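Local atomic coordinates of alpha-glucosidase (Pseudoalteromonas sp. K8, PDB entry 5HQA), a protein that hydrolyses alpha-glucosidic linkages as a calcium-containing family 97 glycoside hydrolase, probably activated by chloride, and binds the inhibitor acarbose. Residues Ala595-Ile600 / Lys643-Leu648; Glu612-Lys617 / Ile633-Val638. All blocks are in the same frame, centred on the assembly; numbering follows the deposited sequence.

Contact 1 of 2, residues Ala595-Ile600 / Lys643-Leu648; sequences ARTIEI and KLTLKL
Lys643 starts the pairing beside Ile600 and Glu599: its CB lies against Ile600 O, and its chain, bent near the tip, brings NZ to 4.1 Å from Glu599 OE1, too far for a salt bridge. A water partly fills the interval, donating to Glu599 OE1 and to Leu644 O and accepting a weak bond from NZ. Leu644 follows with a reciprocal pair of backbone bonds to Ile600, its N reaching Ile600 O at 2.8 Å. Thr645 turns to the face shared with Thr597 and Glu599. Its OG1, anti to the carbonyl carbon (chi1 -60°), donates to Glu599 OE1 over 2.6 Å and arrives on the syn side, 17° out of the carboxylate plane. The same torsion directs CG2 at Thr597 CG2, 3.5 Å away. Glu599 OE1 thus receives both the hydroxyl and the water, which probably restrains the carboxylate beside Thr645; Lys643 would probably add a mild electrostatic pull. Leu646 exchanges two short bonds with Ile598, and on the apolar face its CD1 rests 3.8 Å from Ile600 CG1, while the CB atoms of Leu646 and Ile598 face one another. Lys647 lays its CD alongside Thr597 OG1. Leu648 closes the ladder with paired bonds to Arg596 and, in the conformer given, its CD2 lies 3.7 Å from Ile598 CD1. The result is an antiparallel two-stranded ribbon: one face carries Thr597, Glu599, Thr645 and Lys647, the other is mainly apolar, with Arg596 at its end. That apolar face packs on the larger antiparallel sheet of the C-terminal domain: Ile598 and Ile600 meet Val569 of strand 567-574, Leu646 and Leu648 touch Thr654 of strand 653-660, and Arg596 leads away to a salt bridge with the magnesium ligand Asp592.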
loop_
_atom_site.group_PDB
_atom_site.type_symbol
_atom_site.label_atom_id
_atom_site.label_comp_id
_atom_site.label_asym_id
_atom_site.label_seq_id
_atom_site.Cartn_x
_atom_site.Cartn_y
_atom_site.Cartn_z
ATOM N N ALA A 595 18.510 5.077 18.877
ATOM C CA ALA A 595 19.677 4.511 18.205
ATOM C C ALA A 595 19.712 3.006 18.455
ATOM O O ALA A 595 19.403 2.541 19.555
ATOM C CB ALA A 595 20.960 5.168 18.713
ATOM N N ARG A 596 20.064 2.239 17.427
ATOM C CA ARG A 596 20.015 0.780 17.513
ATOM C C ARG A 596 21.215 0.174 16.806
ATOM O O ARG A 596 21.622 0.644 15.741
ATOM C CB ARG A 596 18.734 0.190 16.884
ATOM C CG ARG A 596 17.475 0.423 17.692
ATOM C CD ARG A 596 16.196 -0.217 17.091
ATOM N NE ARG A 596 15.053 0.401 17.762
ATOM C CZ ARG A 596 14.591 0.005 18.939
ATOM N NH1 ARG A 596 15.157 -1.041 19.537
ATOM N NH2 ARG A 596 13.568 0.637 19.521
ATOM N N THR A 597 21.760 -0.886 17.399
ATOM C CA THR A 597 22.785 -1.715 16.781
ATOM C C THR A 597 22.145 -3.021 16.336
ATOM O O THR A 597 21.467 -3.680 17.129
ATOM C CB THR A 597 23.925 -1.991 17.761
ATOM O OG1 THR A 597 24.543 -0.751 18.122
ATOM C CG2 THR A 597 24.967 -2.908 17.141
ATOM N N ILE A 598 22.340 -3.386 15.071
ATOM C CA ILE A 598 21.731 -4.586 14.507
ATOM C C ILE A 598 22.820 -5.421 13.845
ATOM O O ILE A 598 23.524 -4.931 12.956
ATOM C CB ILE A 598 20.634 -4.251 13.488
ATOM C CG1 ILE A 598 19.662 -3.227 14.068
ATOM C CG2 ILE A 598 19.898 -5.524 13.075
ATOM C CD1 ILE A 598 18.847 -2.544 13.009
ATOM N N GLU A 599 22.941 -6.681 14.254
ATOM C CA GLU A 599 23.885 -7.596 13.627
ATOM C C GLU A 599 23.204 -8.333 12.481
ATOM O O GLU A 599 22.125 -8.906 12.661
ATOM C CB GLU A 599 24.424 -8.597 14.647
ATOM C CG GLU A 599 24.844 -7.955 15.947
ATOM C CD GLU A 599 26.118 -7.139 15.815
ATOM O OE1 GLU A 599 26.819 -7.274 14.782
ATOM O OE2 GLU A 599 26.417 -6.362 16.750
ATOM N N ILE A 600 23.842 -8.333 11.314
ATOM C CA ILE A 600 23.254 -8.862 10.091
ATOM C C ILE A 600 24.236 -9.838 9.453
ATOM O O ILE A 600 25.408 -9.505 9.250
ATOM C CB ILE A 600 22.902 -7.722 9.111
ATOM C CG1 ILE A 600 21.707 -6.927 9.641
ATOM C CG2 ILE A 600 22.615 -8.257 7.717
ATOM C CD1 ILE A 600 20.460 -7.762 9.830
ATOM N N LYS A 643 29.656 -10.705 7.767
ATOM C CA LYS A 643 28.573 -10.138 8.553
ATOM C C LYS A 643 28.766 -8.632 8.648
ATOM O O LYS A 643 29.855 -8.104 8.395
ATOM C CB LYS A 643 28.500 -10.771 9.954
ATOM C CG LYS A 643 29.750 -10.586 10.789
ATOM C CD LYS A 643 29.538 -11.052 12.230
ATOM C CE LYS A 643 30.651 -10.552 13.171
ATOM N NZ LYS A 643 30.133 -9.677 14.284
ATOM N N LEU A 644 27.682 -7.941 9.000
ATOM C CA LEU A 644 27.682 -6.496 9.182
ATOM C C LEU A 644 27.088 -6.149 10.530
ATOM O O LEU A 644 26.127 -6.783 10.971
ATOM C CB LEU A 644 26.856 -5.770 8.124
ATOM C CG LEU A 644 27.441 -5.626 6.738
ATOM C CD1 LEU A 644 26.593 -4.647 6.001
ATOM C CD2 LEU A 644 28.854 -5.130 6.852
ATOM N N THR A 645 27.643 -5.128 11.163
ATOM C CA THR A 645 27.027 -4.501 12.321
ATOM C C THR A 645 26.454 -3.171 11.859
ATOM O O THR A 645 27.207 -2.260 11.491
ATOM C CB THR A 645 28.036 -4.299 13.444
ATOM O OG1 THR A 645 28.567 -5.568 13.831
ATOM C CG2 THR A 645 27.362 -3.648 14.640
ATOM N N LEU A 646 25.129 -3.068 11.844
ATOM C CA LEU A 646 24.475 -1.802 11.546
ATOM C C LEU A 646 24.412 -0.957 12.809
ATOM O O LEU A 646 23.952 -1.425 13.854
ATOM C CB LEU A 646 23.066 -2.044 11.002
ATOM C CG LEU A 646 23.000 -2.905 9.741
ATOM C CD1 LEU A 646 21.555 -3.185 9.361
ATOM C CD2 LEU A 646 23.746 -2.222 8.604
ATOM N N LYS A 647 24.885 0.282 12.721
ATOM C CA LYS A 647 24.807 1.234 13.827
ATOM C C LYS A 647 23.930 2.382 13.353
ATOM O O LYS A 647 24.386 3.274 12.627
ATOM C CB LYS A 647 26.183 1.711 14.257
ATOM C CG LYS A 647 27.093 0.574 14.633
ATOM C CD LYS A 647 27.598 0.702 16.052
ATOM C CE LYS A 647 28.831 -0.172 16.222
ATOM N NZ LYS A 647 29.693 0.236 17.372
ATOM N N LEU A 648 22.670 2.354 13.766
ATOM C CA LEU A 648 21.672 3.316 13.332
ATOM C C LEU A 648 21.577 4.434 14.364
ATOM O O LEU A 648 21.423 4.165 15.560
ATOM C CB LEU A 648 20.315 2.626 13.152
ATOM C CG LEU A 648 20.007 1.908 11.825
ATOM C CD1 LEU A 648 21.201 1.169 11.254
ATOM C CD2 LEU A 648 18.821 0.966 11.955
HETATM O O HOH W 1 27.138 -8.970 12.927
#

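Contact 2 of 2, residues Glu612-Lys617 / Ile633-Val638; sequences EAHIYK and IEKRLV
Lys635 reaches across an antiparallel strand pair onto His614 and Glu612, an example of an aliphatic chain serving an aromatic face and a charge together. Ala613 with Arg636 and Ile615 with Glu634 are the hydrogen-bonded pairs of the ladder. The lysine CB stands 4.0 Å from Ala613 O, and CG meets CD2 of His614, whose CG lies anti to the backbone N (chi1 -156°), carrying the ring towards Lys635. CD passes beside the Glu612 carboxylate, whereas CE settles over the imidazole, 3.6 Å from the ring centroid and 14° off the normal, a CH-pi contact. NZ ends in a long salt bridge, 3.9 Å from Glu612 OE1. The opposite imidazole face carries Tyr616 OH; Ile633 CG2 touches His614 NE2 at 3.4 Å and also lies over a face of the Tyr616 ring. With an alanine at His614, Lys635 CE and Ile633 CG2 are likely to lose their ring partner and the lysine chain to turn more freely. On the other sheet face, in the conformer given, Arg636 NH2 meets Glu634 OE1 at 2.8 Å from above the carboxylate plane, 39° out of it, and Ile615 CD1 covers the guanidinium. Lys617 NZ bonds weakly to OE2; two cations sharing this carboxylate would probably favour its ionised form.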
loop_
_atom_site.group_PDB
_atom_site.type_symbol
_atom_site.label_atom_id
_atom_site.label_comp_id
_atom_site.label_asym_id
_atom_site.label_seq_id
_atom_site.Cartn_x
_atom_site.Cartn_y
_atom_site.Cartn_z
ATOM N N GLU A 612 31.256 -5.727 -3.839
ATOM C CA GLU A 612 31.772 -4.508 -3.232
ATOM C C GLU A 612 30.590 -3.792 -2.599
ATOM O O GLU A 612 29.741 -3.240 -3.306
ATOM C CB GLU A 612 32.468 -3.618 -4.253
ATOM C CG GLU A 612 33.072 -2.369 -3.630
ATOM C CD GLU A 612 33.687 -1.441 -4.662
ATOM O OE1 GLU A 612 32.937 -0.888 -5.495
ATOM O OE2 GLU A 612 34.926 -1.269 -4.642
ATOM N N ALA A 613 30.514 -3.831 -1.273
ATOM C CA ALA A 613 29.463 -3.113 -0.572
ATOM C C ALA A 613 29.746 -1.619 -0.609
ATOM O O ALA A 613 30.846 -1.177 -0.263
ATOM C CB ALA A 613 29.359 -3.597 0.871
ATOM N N HIS A 614 28.760 -0.844 -1.040
ATOM C CA HIS A 614 28.829 0.613 -1.034
ATOM C C HIS A 614 27.868 1.032 0.072
ATOM O O HIS A 614 26.648 0.963 -0.099
ATOM C CB HIS A 614 28.459 1.178 -2.401
ATOM C CG HIS A 614 29.014 2.540 -2.666
ATOM N ND1 HIS A 614 28.855 3.189 -3.872
ATOM C CD2 HIS A 614 29.726 3.383 -1.878
ATOM C CE1 HIS A 614 29.442 4.373 -3.817
ATOM N NE2 HIS A 614 29.979 4.515 -2.618
ATOM N N ILE A 615 28.416 1.395 1.227
ATOM C CA ILE A 615 27.648 1.525 2.463
ATOM C C ILE A 615 27.416 3.004 2.739
ATOM O O ILE A 615 28.373 3.773 2.847
ATOM C CB ILE A 615 28.379 0.864 3.642
ATOM C CG1 ILE A 615 28.582 -0.632 3.389
ATOM C CG2 ILE A 615 27.635 1.111 4.943
ATOM C CD1 ILE A 615 29.599 -1.261 4.313
ATOM N N TYR A 616 26.148 3.404 2.854
ATOM C CA TYR A 616 25.767 4.769 3.202
ATOM C C TYR A 616 25.132 4.703 4.583
ATOM O O TYR A 616 24.038 4.152 4.736
ATOM C CB TYR A 616 24.784 5.353 2.184
ATOM C CG TYR A 616 25.270 5.401 0.746
ATOM C CD1 TYR A 616 25.333 4.242 -0.034
ATOM C CD2 TYR A 616 25.629 6.611 0.155
ATOM C CE1 TYR A 616 25.770 4.291 -1.356
ATOM C CE2 TYR A 616 26.062 6.671 -1.162
ATOM C CZ TYR A 616 26.132 5.511 -1.913
ATOM O OH TYR A 616 26.559 5.579 -3.218
ATOM N N LYS A 617 25.807 5.253 5.591
ATOM C CA LYS A 617 25.351 5.074 6.962
ATOM C C LYS A 617 25.484 6.375 7.738
ATOM O O LYS A 617 26.164 7.320 7.316
ATOM C CB LYS A 617 26.137 3.968 7.671
ATOM C CG LYS A 617 27.646 4.194 7.651
ATOM C CD LYS A 617 28.360 3.139 8.475
ATOM C CE LYS A 617 29.795 2.970 8.031
ATOM N NZ LYS A 617 30.578 2.152 8.998
ATOM N N ILE A 633 30.239 7.238 3.915
ATOM C CA ILE A 633 30.090 6.380 2.746
ATOM C C ILE A 633 31.370 5.576 2.609
ATOM O O ILE A 633 32.465 6.149 2.527
ATOM C CB ILE A 633 29.804 7.168 1.461
ATOM C CG1 ILE A 633 28.618 8.119 1.654
ATOM C CG2 ILE A 633 29.522 6.203 0.321
ATOM C CD1 ILE A 633 28.510 9.171 0.551
ATOM N N GLU A 634 31.233 4.256 2.576
ATOM C CA GLU A 634 32.353 3.336 2.685
ATOM C C GLU A 634 32.228 2.269 1.609
ATOM O O GLU A 634 31.118 1.827 1.293
ATOM C CB GLU A 634 32.353 2.698 4.083
ATOM C CG GLU A 634 33.481 1.744 4.376
ATOM C CD GLU A 634 33.382 1.156 5.778
ATOM O OE1 GLU A 634 34.309 0.417 6.180
ATOM O OE2 GLU A 634 32.378 1.430 6.475
ATOM N N LYS A 635 33.356 1.852 1.043
ATOM C CA LYS A 635 33.389 0.703 0.145
ATOM C C LYS A 635 34.150 -0.431 0.815
ATOM O O LYS A 635 35.254 -0.222 1.333
ATOM C CB LYS A 635 34.022 1.066 -1.202
ATOM C CG LYS A 635 33.066 1.834 -2.106
ATOM C CD LYS A 635 33.650 2.103 -3.484
ATOM C CE LYS A 635 32.690 2.941 -4.313
ATOM N NZ LYS A 635 33.128 3.037 -5.729
ATOM N N ARG A 636 33.580 -1.635 0.763
ATOM C CA ARG A 636 34.102 -2.780 1.499
ATOM C C ARG A 636 33.827 -4.053 0.710
ATOM O O ARG A 636 32.678 -4.309 0.342
ATOM C CB ARG A 636 33.447 -2.848 2.885
ATOM C CG ARG A 636 33.868 -4.010 3.760
ATOM C CD ARG A 636 33.020 -4.047 5.031
ATOM N NE ARG A 636 33.147 -2.818 5.805
ATOM C CZ ARG A 636 32.390 -2.509 6.855
ATOM N NH1 ARG A 636 31.440 -3.340 7.264
ATOM N NH2 ARG A 636 32.578 -1.365 7.499
ATOM N N LEU A 637 34.868 -4.846 0.457
ATOM C CA LEU A 637 34.682 -6.124 -0.228
ATOM C C LEU A 637 34.072 -7.133 0.736
ATOM O O LEU A 637 34.539 -7.272 1.870
ATOM C CB LEU A 637 36.010 -6.654 -0.769
ATOM C CG LEU A 637 36.682 -5.814 -1.857
ATOM C CD1 LEU A 637 38.027 -6.406 -2.225
ATOM C CD2 LEU A 637 35.796 -5.725 -3.082
ATOM N N VAL A 638 33.017 -7.827 0.295
ATOM C CA VAL A 638 32.316 -8.797 1.132
ATOM C C VAL A 638 31.858 -9.981 0.291
ATOM O O VAL A 638 31.743 -9.902 -0.935
ATOM C CB VAL A 638 31.083 -8.198 1.854
ATOM C CG1 VAL A 638 31.486 -7.113 2.844
ATOM C CG2 VAL A 638 30.063 -7.673 0.831
#

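How the contacts relate
After strands 554-563, 567-574 and 585-591, the chain runs through strand 596-601, then into strand 611-618. It turns through a short excursion and returns as strand 631-638, so contact 2 closes a loop of 15 residues. Strand 643-648 follows and pairs back with strand 596-601; contact 1 therefore closes the wider loop of 42 residues, and contact 2 lies wholly within it. The two do not cross. Contact 2 forms the margin of the six-stranded antiparallel sheet, and contact 1 a separate ribbon packed against that sheet. Their centres are 14 Å apart, and in one conformer of Arg636 its NH1 packs against Leu644 CD2.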